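Local structure of Exo-poly-alpha-D-galacturonosidase (3JUR) at residues D[29-34]-D[63-68]; D[229-234]-D[254-259]; D[245-250]-D[279-284]; D[368-373]-D[393-398]. The protein probably hydrolyses galacturonosyl linkages of polygalacturonate from the chain end, as a heat-active family 28 glycoside hydrolase that assembles as a tetramer. One frame throughout, in Å; residues are numbered along the deposited sequence.

Contact 1. Residues D[29-34]-D[63-68]; sequences NLLDFG and IVPEGV
Asn29 and Ile63 pair in a parallel beta bridge where strands 27-29 and 60-64 run side by side, near one end of the right-handed parallel beta-helix characteristic of family 28 glycoside hydrolases. One backbone bond crosses the pair: Leu30 N gives to Ile63 O at 3.0 Å. The side chain of Asn29 can be followed outward. Its CB leads to CG, anti to the backbone N (chi1 -164°), which lies 4.0 Å from Ile63 O. Beyond CG the two ends of the amide meet different residues. ND2 meets the methyl CG2 of Ile63 at 4.0 Å, the two side chains crossing at about a right angle, while OD1 comes up to CG and CD of Pro65, 3.7 Å from CG. The same OD1 accepts from Leu31 N at 3.1 Å, in the plane of the amide and on a lone pair, with the N-H aimed almost straight at it (168°). That bond makes an Asx turn and leads the chain into the short 3-10 segment 30-32. Leu31, whose CD1 lies 3.8 Å from Pro65 CG, completes an apolar touch on the proline beside the amide oxygen. Behind the bridge, Leu30 CD2 approaches Val64 CG1 at 4.4 Å, and both leucine and valine also pack on Phe47 of helix 44-57 and on Phe69. Past Pro65, Glu66 reaches out to a salt bridge with Lys85 of a second subunit. The chemistry implies that between the two segments a single backbone bond is backed by the Asn29 amide: OD1 is held by the Leu31 N-H, which restrains the rotation of the Asn29 side chain against Ile63 and Pro65.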
loop_
_atom_site.group_PDB
_atom_site.type_symbol
_atom_site.label_atom_id
_atom_site.label_comp_id
_atom_site.label_asym_id
_atom_site.label_seq_id
_atom_site.Cartn_x
_atom_site.Cartn_y
_atom_site.Cartn_z
ATOM N N ASN D 29 47.492 -12.807 40.284
ATOM C CA ASN D 29 47.394 -11.401 39.903
ATOM C C ASN D 29 48.644 -10.949 39.146
ATOM O O ASN D 29 49.771 -11.240 39.562
ATOM C CB ASN D 29 47.187 -10.539 41.154
ATOM C CG ASN D 29 46.693 -9.138 40.835
ATOM O OD1 ASN D 29 47.324 -8.394 40.079
ATOM N ND2 ASN D 29 45.566 -8.761 41.437
ATOM N N LEU D 30 48.433 -10.223 38.048
ATOM C CA LEU D 30 49.522 -9.765 37.178
ATOM C C LEU D 30 50.563 -8.885 37.881
ATOM O O LEU D 30 51.734 -8.882 37.495
ATOM C CB LEU D 30 48.966 -9.036 35.947
ATOM C CG LEU D 30 49.979 -8.736 34.839
ATOM C CD1 LEU D 30 50.412 -10.014 34.125
ATOM C CD2 LEU D 30 49.444 -7.722 33.846
ATOM N N LEU D 31 50.131 -8.151 38.905
ATOM C CA LEU D 31 51.018 -7.274 39.676
ATOM C C LEU D 31 52.016 -8.037 40.542
ATOM O O LEU D 31 52.940 -7.441 41.101
ATOM C CB LEU D 31 50.213 -6.294 40.536
ATOM C CG LEU D 31 49.362 -5.231 39.833
ATOM C CD1 LEU D 31 48.556 -4.467 40.862
ATOM C CD2 LEU D 31 50.211 -4.273 39.003
ATOM N N ASP D 32 51.835 -9.352 40.646
ATOM C CA ASP D 32 52.770 -10.203 41.378
ATOM C C ASP D 32 53.905 -10.705 40.473
ATOM O O ASP D 32 54.724 -11.533 40.888
ATOM C CB ASP D 32 52.034 -11.380 42.036
ATOM C CG ASP D 32 50.984 -10.928 43.046
ATOM O OD1 ASP D 32 51.298 -10.087 43.915
ATOM O OD2 ASP D 32 49.842 -11.425 42.975
ATOM N N PHE D 33 53.950 -10.189 39.243
ATOM C CA PHE D 33 54.956 -10.604 38.266
ATOM C C PHE D 33 55.694 -9.430 37.614
ATOM O O PHE D 33 56.139 -9.520 36.468
ATOM C CB PHE D 33 54.329 -11.517 37.208
ATOM C CG PHE D 33 53.746 -12.781 37.772
ATOM C CD1 PHE D 33 54.536 -13.912 37.941
ATOM C CD2 PHE D 33 52.404 -12.840 38.136
ATOM C CE1 PHE D 33 54.001 -15.086 38.465
ATOM C CE2 PHE D 33 51.862 -14.004 38.660
ATOM C CZ PHE D 33 52.660 -15.131 38.825
ATOM N N GLY D 34 55.826 -8.333 38.354
ATOM C CA GLY D 34 56.629 -7.194 37.914
ATOM C C GLY D 34 55.922 -6.175 37.036
ATOM O O GLY D 34 56.526 -5.172 36.648
ATOM N N ILE D 63 44.372 -12.408 36.643
ATOM C CA ILE D 63 43.684 -11.149 36.907
ATOM C C ILE D 63 44.541 -9.954 36.486
ATOM O O ILE D 63 45.656 -9.766 36.979
ATOM C CB ILE D 63 43.234 -11.039 38.395
ATOM C CG1 ILE D 63 42.152 -12.085 38.700
ATOM C CG2 ILE D 63 42.716 -9.630 38.714
ATOM C CD1 ILE D 63 42.005 -12.415 40.171
ATOM N N VAL D 64 44.009 -9.176 35.548
ATOM C CA VAL D 64 44.599 -7.909 35.131
ATOM C C VAL D 64 43.762 -6.790 35.759
ATOM O O VAL D 64 42.660 -6.502 35.283
ATOM C CB VAL D 64 44.601 -7.751 33.580
ATOM C CG1 VAL D 64 45.290 -6.458 33.168
ATOM C CG2 VAL D 64 45.256 -8.951 32.905
ATOM N N PRO D 65 44.279 -6.158 36.828
ATOM C CA PRO D 65 43.503 -5.158 37.564
ATOM C C PRO D 65 43.459 -3.789 36.871
ATOM O O PRO D 65 43.938 -3.648 35.738
ATOM C CB PRO D 65 44.246 -5.064 38.904
ATOM C CG PRO D 65 45.654 -5.416 38.586
ATOM C CD PRO D 65 45.636 -6.334 37.391
ATOM N N GLU D 66 42.872 -2.804 37.554
ATOM C CA GLU D 66 42.854 -1.405 37.114
ATOM C C GLU D 66 44.247 -0.933 36.675
ATOM O O GLU D 66 45.261 -1.336 37.251
ATOM C CB GLU D 66 42.326 -0.521 38.257
ATOM C CG GLU D 66 42.541 0.997 38.111
ATOM C CD GLU D 66 42.679 1.714 39.463
ATOM O OE1 GLU D 66 43.457 1.244 40.325
ATOM O OE2 GLU D 66 42.015 2.756 39.668
ATOM N N GLY D 67 44.276 -0.081 35.654
ATOM C CA GLY D 67 45.517 0.495 35.139
ATOM C C GLY D 67 45.636 0.270 33.643
ATOM O O GLY D 67 44.776 -0.384 33.038
ATOM N N VAL D 68 46.689 0.826 33.045
ATOM C CA VAL D 68 47.010 0.558 31.639
ATOM C C VAL D 68 48.299 -0.262 31.572
ATOM O O VAL D 68 49.340 0.157 32.077
ATOM C CB VAL D 68 47.122 1.853 30.781
ATOM C CG1 VAL D 68 47.378 1.509 29.313
ATOM C CG2 VAL D 68 45.854 2.711 30.906
#

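Contact 2. Residues D[229-234]-D[254-259]; sequences IEISST and CRFDTG
Arg255 O is gripped from strand 230-233 by two groups of neighbouring residues: Ile231 N donates to it at 2.8 Å, and the CA-H of Glu230 closes in with its CA 3.3 Å away. It belongs to a parallel pair of strands on successive coils of a right-handed beta-helix, 230-233 beside 255-258, whose directions differ by 14°. The pattern then alternates across the pair, Asp257 N giving to Ile231 O at 2.8 Å and Ser233 N to Asp257 O at 3.0 Å. On the face of Ile231 and Phe256 the contact is apolar. Ile231 CG1 sits 3.9 Å from CD1 of the phenyl ring, and the CG2 branch, anti to the backbone N, reaches the CG2 methyl of Thr258. The other face carries polar groups. There Glu230 and Arg255 run side by side, touching through their CG methylenes at 3.7 Å, while their charged ends stay apart; the arginine also packs on Leu289 of a second subunit. Asp257 OD1 is hydrogen-bonded to Ser292 on the next coil and lies close to the Thr234 methyl. Its other oxygen, OD2, accepts from a water 2.7 Å away, and that water is also hydrogen-bonded to Ser232 OG.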
loop_
_atom_site.group_PDB
_atom_site.type_symbol
_atom_site.label_atom_id
_atom_site.label_comp_id
_atom_site.label_asym_id
_atom_site.label_seq_id
_atom_site.Cartn_x
_atom_site.Cartn_y
_atom_site.Cartn_z
ATOM N N ILE D 229 30.369 -8.430 24.590
ATOM C CA ILE D 229 31.555 -7.638 24.276
ATOM C C ILE D 229 31.189 -6.401 23.451
ATOM O O ILE D 229 30.109 -6.332 22.859
ATOM C CB ILE D 229 32.640 -8.459 23.529
ATOM C CG1 ILE D 229 32.172 -8.836 22.122
ATOM C CG2 ILE D 229 33.052 -9.688 24.333
ATOM C CD1 ILE D 229 33.276 -8.866 21.118
ATOM N N GLU D 230 32.087 -5.421 23.433
ATOM C CA GLU D 230 31.942 -4.292 22.539
ATOM C C GLU D 230 33.140 -4.161 21.613
ATOM O O GLU D 230 34.280 -4.088 22.075
ATOM C CB GLU D 230 31.728 -2.986 23.302
ATOM C CG GLU D 230 31.482 -1.812 22.347
ATOM C CD GLU D 230 31.323 -0.467 23.026
ATOM O OE1 GLU D 230 31.277 -0.407 24.273
ATOM O OE2 GLU D 230 31.224 0.538 22.294
ATOM N N ILE D 231 32.868 -4.146 20.308
ATOM C CA ILE D 231 33.865 -3.792 19.304
ATOM C C ILE D 231 33.638 -2.347 18.896
ATOM O O ILE D 231 32.526 -1.967 18.504
ATOM C CB ILE D 231 33.760 -4.662 18.019
ATOM C CG1 ILE D 231 33.823 -6.165 18.334
ATOM C CG2 ILE D 231 34.829 -4.247 16.995
ATOM C CD1 ILE D 231 35.137 -6.638 18.841
ATOM N N SER D 232 34.700 -1.553 18.977
ATOM C CA SER D 232 34.675 -0.172 18.528
ATOM C C SER D 232 36.003 0.161 17.849
ATOM O O SER D 232 36.937 0.640 18.491
ATOM C CB SER D 232 34.410 0.763 19.701
ATOM O OG SER D 232 34.409 2.107 19.272
ATOM N N SER D 233 36.075 -0.116 16.548
ATOM C CA SER D 233 37.294 0.068 15.765
ATOM C C SER D 233 36.923 0.219 14.299
ATOM O O SER D 233 36.375 -0.699 13.691
ATOM C CB SER D 233 38.236 -1.125 15.956
ATOM O OG SER D 233 39.555 -0.797 15.576
ATOM N N THR D 234 37.215 1.383 13.729
ATOM C CA THR D 234 36.701 1.719 12.398
ATOM C C THR D 234 37.768 1.881 11.308
ATOM O O THR D 234 37.530 2.534 10.282
ATOM C CB THR D 234 35.791 2.963 12.451
ATOM O OG1 THR D 234 36.501 4.049 13.054
ATOM C CG2 THR D 234 34.524 2.663 13.262
ATOM N N CYS D 254 26.192 -8.718 21.939
ATOM C CA CYS D 254 27.363 -7.884 21.643
ATOM C C CYS D 254 26.989 -6.541 20.998
ATOM O O CYS D 254 25.926 -6.410 20.377
ATOM C CB CYS D 254 28.356 -8.637 20.744
ATOM S SG CYS D 254 28.983 -10.204 21.429
ATOM N N ARG D 255 27.879 -5.561 21.154
ATOM C CA ARG D 255 27.759 -4.241 20.531
ATOM C C ARG D 255 28.904 -4.030 19.533
ATOM O O ARG D 255 30.065 -4.299 19.860
ATOM C CB ARG D 255 27.781 -3.138 21.598
ATOM C CG ARG D 255 28.034 -1.735 21.040
ATOM C CD ARG D 255 26.755 -0.936 20.833
ATOM N NE ARG D 255 26.584 0.013 21.931
ATOM C CZ ARG D 255 26.714 1.333 21.831
ATOM N NH1 ARG D 255 26.988 1.908 20.664
ATOM N NH2 ARG D 255 26.549 2.088 22.912
ATOM N N PHE D 256 28.570 -3.540 18.334
ATOM C CA PHE D 256 29.533 -3.371 17.237
ATOM C C PHE D 256 29.516 -1.981 16.612
ATOM O O PHE D 256 28.455 -1.453 16.261
ATOM C CB PHE D 256 29.249 -4.346 16.088
ATOM C CG PHE D 256 29.286 -5.797 16.471
ATOM C CD1 PHE D 256 30.458 -6.535 16.330
ATOM C CD2 PHE D 256 28.137 -6.435 16.925
ATOM C CE1 PHE D 256 30.489 -7.884 16.667
ATOM C CE2 PHE D 256 28.148 -7.781 17.252
ATOM C CZ PHE D 256 29.332 -8.508 17.138
ATOM N N ASP D 257 30.712 -1.422 16.457
ATOM C CA ASP D 257 30.975 -0.317 15.552
ATOM C C ASP D 257 32.260 -0.702 14.804
ATOM O O ASP D 257 33.356 -0.678 15.389
ATOM C CB ASP D 257 31.163 0.980 16.332
ATOM C CG ASP D 257 31.289 2.202 15.432
ATOM O OD1 ASP D 257 31.185 2.080 14.191
ATOM O OD2 ASP D 257 31.485 3.298 15.986
ATOM N N THR D 258 32.117 -1.092 13.535
ATOM C CA THR D 258 33.224 -1.715 12.795
ATOM C C THR D 258 33.613 -0.974 11.524
ATOM O O THR D 258 32.792 -0.293 10.923
ATOM C CB THR D 258 32.931 -3.195 12.453
ATOM O OG1 THR D 258 31.725 -3.298 11.681
ATOM C CG2 THR D 258 32.781 -4.017 13.712
ATOM N N GLY D 259 34.875 -1.119 11.127
ATOM C CA GLY D 259 35.407 -0.474 9.929
ATOM C C GLY D 259 35.114 -1.251 8.660
ATOM O O GLY D 259 35.216 -0.717 7.563
HETATM O O HOH W 1 31.793 3.088 18.689
HETATM O O HOH W 2 36.577 1.877 7.668
#

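Contact 3. Residues D[245-250]-D[279-284]; sequences SCKYML and PSEYIL
Ser245 starts the pairing with its CA against Pro279 O, just before the chain swings into line with segment 279-284. Cys246 is bound at both backbone ends: its N-H gives to Ser280 OG at 3.1 Å, an oxygen whose single proton has the carbonyls of Lys266 and Pro243 both in reach, and its O accepts from Glu281 N at 2.9 Å. Lys247 then stretches fully extended alongside Glu281, pointing the same way. The lysine CG touches the CG of the glutamate, CD and CE both lie by OE1, and NZ ends 3.8 Å from that oxygen, a long salt bridge; the other oxygen, OE2, makes a salt bridge to Arg310. At Tyr248 the chain turns a corner; Tyr282, one coil on, shares its positive phi (62° and 61°), consistent with equivalent positions on neighbouring coils of a right-handed parallel beta-helix. Tyr248 N donates to Glu281 O at 3.2 Å. The two rings project side by side with planes 11° apart, but they are slid so far that they barely overlap, with centroids at 5.2 Å. Instead, Tyr248 CD1 approaches the CB of Tyr282 at 3.6 Å. The hydroxyl of Tyr248 is hydrogen-bonded to Glu13 of helix 6-16, which also packs on Tyr282. Past the corner, Met249 N gives to Tyr282 O and Met249 O takes Leu284 N at 2.8 Å, while its CB rests against the CD1 methyl of Ile283 on the face they share, beside Val224 and Ile226. Leu250 lays CD1 against Leu284 CD2 at 3.7 Å.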
loop_
_atom_site.group_PDB
_atom_site.type_symbol
_atom_site.label_atom_id
_atom_site.label_comp_id
_atom_site.label_asym_id
_atom_site.label_seq_id
_atom_site.Cartn_x
_atom_site.Cartn_y
_atom_site.Cartn_z
ATOM N N SER D 245 35.950 -21.335 9.327
ATOM C CA SER D 245 35.886 -22.805 9.433
ATOM C C SER D 245 35.570 -23.284 10.857
ATOM O O SER D 245 36.119 -24.282 11.324
ATOM C CB SER D 245 37.152 -23.477 8.884
ATOM O OG SER D 245 37.233 -23.362 7.478
ATOM N N CYS D 246 34.687 -22.555 11.533
ATOM C CA CYS D 246 34.270 -22.884 12.894
ATOM C C CYS D 246 32.950 -23.640 12.919
ATOM O O CYS D 246 32.124 -23.496 12.016
ATOM C CB CYS D 246 34.165 -21.616 13.741
ATOM S SG CYS D 246 35.769 -20.885 14.071
ATOM N N LYS D 247 32.765 -24.440 13.962
ATOM C CA LYS D 247 31.567 -25.259 14.130
ATOM C C LYS D 247 31.015 -25.089 15.550
ATOM O O LYS D 247 31.767 -25.181 16.519
ATOM C CB LYS D 247 31.894 -26.736 13.862
ATOM C CG LYS D 247 30.673 -27.640 13.754
ATOM C CD LYS D 247 31.047 -29.084 13.423
ATOM C CE LYS D 247 29.807 -29.973 13.388
ATOM N NZ LYS D 247 30.086 -31.369 12.933
ATOM N N TYR D 248 29.707 -24.859 15.658
ATOM C CA TYR D 248 29.021 -24.635 16.942
ATOM C C TYR D 248 29.543 -23.393 17.644
ATOM O O TYR D 248 30.437 -23.462 18.502
ATOM C CB TYR D 248 29.105 -25.853 17.875
ATOM C CG TYR D 248 28.519 -27.117 17.307
ATOM C CD1 TYR D 248 27.182 -27.178 16.929
ATOM C CD2 TYR D 248 29.296 -28.271 17.180
ATOM C CE1 TYR D 248 26.632 -28.350 16.409
ATOM C CE2 TYR D 248 28.756 -29.449 16.668
ATOM C CZ TYR D 248 27.425 -29.477 16.278
ATOM O OH TYR D 248 26.879 -30.630 15.764
ATOM N N MET D 249 28.985 -22.257 17.256
ATOM C CA MET D 249 29.385 -20.978 17.798
ATOM C C MET D 249 28.161 -20.139 18.112
ATOM O O MET D 249 27.169 -20.158 17.365
ATOM C CB MET D 249 30.299 -20.251 16.810
ATOM C CG MET D 249 30.809 -18.900 17.282
ATOM S SD MET D 249 32.188 -18.349 16.262
ATOM C CE MET D 249 32.337 -16.659 16.783
ATOM N N LEU D 250 28.243 -19.412 19.223
ATOM C CA LEU D 250 27.218 -18.461 19.625
ATOM C C LEU D 250 27.819 -17.073 19.763
ATOM O O LEU D 250 28.859 -16.893 20.397
ATOM C CB LEU D 250 26.565 -18.895 20.946
ATOM C CG LEU D 250 25.621 -17.917 21.649
ATOM C CD1 LEU D 250 24.374 -17.613 20.791
ATOM C CD2 LEU D 250 25.232 -18.459 23.023
ATOM N N PRO D 279 33.963 -26.478 6.502
ATOM C CA PRO D 279 33.018 -25.366 6.437
ATOM C C PRO D 279 32.866 -24.671 7.781
ATOM O O PRO D 279 33.190 -25.257 8.806
ATOM C CB PRO D 279 31.703 -26.045 6.040
ATOM C CG PRO D 279 31.824 -27.450 6.535
ATOM C CD PRO D 279 33.289 -27.787 6.613
ATOM N N SER D 280 32.411 -23.418 7.775
ATOM C CA SER D 280 31.810 -22.840 8.970
ATOM C C SER D 280 30.360 -23.297 8.974
ATOM O O SER D 280 29.676 -23.212 7.948
ATOM C CB SER D 280 31.870 -21.313 8.964
ATOM O OG SER D 280 33.009 -20.825 9.651
ATOM N N GLU D 281 29.898 -23.795 10.117
ATOM C CA GLU D 281 28.553 -24.350 10.217
ATOM C C GLU D 281 28.042 -24.343 11.654
ATOM O O GLU D 281 28.824 -24.434 12.607
ATOM C CB GLU D 281 28.490 -25.766 9.617
ATOM C CG GLU D 281 29.426 -26.769 10.268
ATOM C CD GLU D 281 29.302 -28.170 9.689
ATOM O OE1 GLU D 281 30.224 -28.993 9.938
ATOM O OE2 GLU D 281 28.291 -28.444 9.002
ATOM N N TYR D 282 26.723 -24.231 11.795
ATOM C CA TYR D 282 26.064 -24.188 13.094
ATOM C C TYR D 282 26.544 -22.989 13.905
ATOM O O TYR D 282 27.131 -23.130 14.980
ATOM C CB TYR D 282 26.247 -25.516 13.842
ATOM C CG TYR D 282 25.517 -26.679 13.205
ATOM C CD1 TYR D 282 24.131 -26.651 13.050
ATOM C CD2 TYR D 282 26.204 -27.821 12.781
ATOM C CE1 TYR D 282 23.442 -27.721 12.473
ATOM C CE2 TYR D 282 25.519 -28.903 12.206
ATOM C CZ TYR D 282 24.139 -28.831 12.053
ATOM O OH TYR D 282 23.446 -29.880 11.493
ATOM N N ILE D 283 26.318 -21.806 13.337
ATOM C CA ILE D 283 26.668 -20.528 13.949
ATOM C C ILE D 283 25.372 -19.794 14.270
ATOM O O ILE D 283 24.523 -19.595 13.389
ATOM C CB ILE D 283 27.524 -19.616 13.007
ATOM C CG1 ILE D 283 28.617 -20.397 12.244
ATOM C CG2 ILE D 283 28.106 -18.418 13.784
ATOM C CD1 ILE D 283 29.708 -21.002 13.097
ATOM N N LEU D 284 25.228 -19.407 15.536
ATOM C CA LEU D 284 24.059 -18.687 16.006
ATOM C C LEU D 284 24.469 -17.265 16.382
ATOM O O LEU D 284 25.364 -17.066 17.203
ATOM C CB LEU D 284 23.414 -19.418 17.197
ATOM C CG LEU D 284 22.169 -18.810 17.847
ATOM C CD1 LEU D 284 21.004 -18.715 16.842
ATOM C CD2 LEU D 284 21.766 -19.637 19.051
#

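Contact 4. Residues D[368-373]-D[393-398]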
loop_
_atom_site.group_PDB
_atom_site.type_symbol
_atom_site.label_atom_id
_atom_site.label_comp_id
_atom_site.label_asym_id
_atom_site.label_seq_id
_atom_site.Cartn_x
_atom_site.Cartn_y
_atom_site.Cartn_z
ATOM N N GLU D 368 37.313 -21.168 -12.417
ATOM C CA GLU D 368 36.699 -22.433 -12.822
ATOM C C GLU D 368 35.908 -23.114 -11.710
ATOM O O GLU D 368 35.528 -24.279 -11.846
ATOM C CB GLU D 368 37.775 -23.394 -13.347
ATOM C CG GLU D 368 38.096 -23.238 -14.829
ATOM C CD GLU D 368 38.949 -22.016 -15.148
ATOM O OE1 GLU D 368 39.457 -21.358 -14.207
ATOM O OE2 GLU D 368 39.118 -21.719 -16.352
ATOM N N TYR D 369 35.659 -22.390 -10.621
ATOM C CA TYR D 369 35.011 -22.972 -9.442
ATOM C C TYR D 369 33.733 -22.230 -9.059
ATOM O O TYR D 369 33.743 -21.339 -8.207
ATOM C CB TYR D 369 36.002 -23.054 -8.274
ATOM C CG TYR D 369 37.301 -23.742 -8.639
ATOM C CD1 TYR D 369 37.434 -25.127 -8.545
ATOM C CD2 TYR D 369 38.395 -23.005 -9.102
ATOM C CE1 TYR D 369 38.638 -25.765 -8.902
ATOM C CE2 TYR D 369 39.586 -23.624 -9.453
ATOM C CZ TYR D 369 39.704 -25.001 -9.353
ATOM O OH TYR D 369 40.892 -25.599 -9.704
ATOM N N LEU D 370 32.632 -22.613 -9.706
ATOM C CA LEU D 370 31.338 -21.958 -9.526
ATOM C C LEU D 370 30.769 -22.241 -8.130
ATOM O O LEU D 370 30.630 -23.399 -7.743
ATOM C CB LEU D 370 30.352 -22.383 -10.627
ATOM C CG LEU D 370 30.677 -22.019 -12.086
ATOM C CD1 LEU D 370 29.896 -22.892 -13.072
ATOM C CD2 LEU D 370 30.452 -20.531 -12.374
ATOM N N PRO D 371 30.468 -21.181 -7.360
ATOM C CA PRO D 371 29.952 -21.366 -5.999
ATOM C C PRO D 371 28.473 -21.746 -5.973
ATOM O O PRO D 371 27.685 -21.257 -6.788
ATOM C CB PRO D 371 30.167 -19.996 -5.350
ATOM C CG PRO D 371 30.186 -19.032 -6.476
ATOM C CD PRO D 371 30.667 -19.755 -7.695
ATOM N N VAL D 372 28.106 -22.619 -5.044
ATOM C CA VAL D 372 26.709 -22.975 -4.856
ATOM C C VAL D 372 26.124 -21.970 -3.868
ATOM O O VAL D 372 26.575 -21.896 -2.728
ATOM C CB VAL D 372 26.549 -24.427 -4.323
ATOM C CG1 VAL D 372 25.072 -24.753 -4.085
ATOM C CG2 VAL D 372 27.177 -25.442 -5.288
ATOM N N VAL D 373 25.156 -21.171 -4.319
ATOM C CA VAL D 373 24.505 -20.178 -3.449
ATOM C C VAL D 373 23.001 -20.406 -3.507
ATOM O O VAL D 373 22.347 -20.104 -4.520
ATOM C CB VAL D 373 24.863 -18.706 -3.828
ATOM C CG1 VAL D 373 24.236 -17.722 -2.845
ATOM C CG2 VAL D 373 26.389 -18.501 -3.863
ATOM N N GLU D 393 22.600 -10.881 -7.448
ATOM C CA GLU D 393 23.266 -11.085 -8.730
ATOM C C GLU D 393 24.047 -12.399 -8.794
ATOM O O GLU D 393 25.086 -12.573 -8.130
ATOM C CB GLU D 393 24.140 -9.871 -9.076
ATOM C CG GLU D 393 23.298 -8.625 -9.349
ATOM C CD GLU D 393 24.083 -7.321 -9.325
ATOM O OE1 GLU D 393 24.240 -6.716 -10.412
ATOM O OE2 GLU D 393 24.532 -6.894 -8.237
ATOM N N GLY D 394 23.512 -13.324 -9.579
ATOM C CA GLY D 394 24.166 -14.601 -9.850
ATOM C C GLY D 394 24.947 -14.564 -11.155
ATOM O O GLY D 394 25.276 -13.493 -11.666
ATOM N N LEU D 395 25.247 -15.740 -11.689
ATOM C CA LEU D 395 25.941 -15.854 -12.979
ATOM C C LEU D 395 25.071 -16.605 -13.981
ATOM O O LEU D 395 24.217 -17.393 -13.586
ATOM C CB LEU D 395 27.303 -16.543 -12.800
ATOM C CG LEU D 395 28.199 -15.989 -11.681
ATOM C CD1 LEU D 395 29.300 -16.979 -11.302
ATOM C CD2 LEU D 395 28.780 -14.627 -12.058
ATOM N N GLU D 396 25.284 -16.345 -15.270
ATOM C CA GLU D 396 24.543 -17.000 -16.354
ATOM C C GLU D 396 24.547 -18.542 -16.256
ATOM O O GLU D 396 23.526 -19.193 -16.498
ATOM C CB GLU D 396 25.076 -16.522 -17.718
ATOM C CG GLU D 396 24.461 -17.215 -18.921
ATOM C CD GLU D 396 24.439 -16.355 -20.187
ATOM O OE1 GLU D 396 25.189 -15.346 -20.270
ATOM O OE2 GLU D 396 23.660 -16.701 -21.105
ATOM N N ASN D 397 25.690 -19.111 -15.887
ATOM C CA ASN D 397 25.819 -20.551 -15.650
ATOM C C ASN D 397 25.753 -20.962 -14.159
ATOM O O ASN D 397 26.156 -22.070 -13.796
ATOM C CB ASN D 397 27.128 -21.054 -16.279
ATOM C CG ASN D 397 28.360 -20.347 -15.723
ATOM O OD1 ASN D 397 28.259 -19.411 -14.914
ATOM N ND2 ASN D 397 29.528 -20.792 -16.154
ATOM N N ASP D 398 25.247 -20.076 -13.305
ATOM C CA ASP D 398 25.193 -20.328 -11.865
ATOM C C ASP D 398 24.201 -19.361 -11.203
ATOM O O ASP D 398 24.590 -18.364 -10.601
ATOM C CB ASP D 398 26.601 -20.202 -11.251
ATOM C CG ASP D 398 26.672 -20.662 -9.803
ATOM O OD1 ASP D 398 25.715 -21.289 -9.291
ATOM O OD2 ASP D 398 27.710 -20.387 -9.165
HETATM O O HOH W 3 24.152 -21.290 -7.030
#
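Two loops from adjacent coils of the beta-helix meet here, Leu370 and Pro371 just before strand 372-379 against the type I beta turn Leu395-Asp398 that leads towards strand 400-406. The turn is closed by Asp398 N to Leu395 O at 2.9 Å. Leu370 carries most of the packing. Its CD2 touches Leu395 CD1 at 3.9 Å, and both its methyls lie on one side of the Asn397 amide plane, CD2 3.5 Å from OD1 and CD1 3.7 Å from ND2, the side chains crossing at about a right angle. Beside this packing the carboxyl group of Asp398, held anti to its backbone N (chi1 -171°), turns towards Pro371. OD2 lies 3.4 Å from Pro371 CD; its separation from the Pro371 carbonyl oxygen is very short and is best treated as doubtful. The other oxygen, OD1, faces a water 2.7 Å away that accepts from Val373 N at 2.9 Å and can give a proton to OD1, although it has several acceptors in reach. Leu360 also packs on Asp398 and on Val373, whereas Arg361 packs on Leu395 and hydrogen-bonds Gly394 O. Side-chain packing and a water thus join loops stacked on adjacent coils of a parallel beta-helix.

How the contacts relate
All four contacts join neighbouring coils of one beta-helix, spread along it, with contacts 1 and 4 about 53 Å apart between centres. Contact 3 is the buried one; contacts 1, 2 and 4 are only partly buried. Contacts 2 and 3 use different but neighbouring strands, 224-233 pairing with 249-252 as well as 255-258, and 255-258 with 280-291; their segments alternate along the chain, with centres about 21 Å apart. Both rest on repeated backbone bonds, with aligned tyrosines and a charged pair added in contact 3 and a water bridge in contact 2. Contact 1, at an end, has a single crossing backbone bond; contact 4, between loops, replaces backbone pairing with leucine packing, an acid side chain and a water.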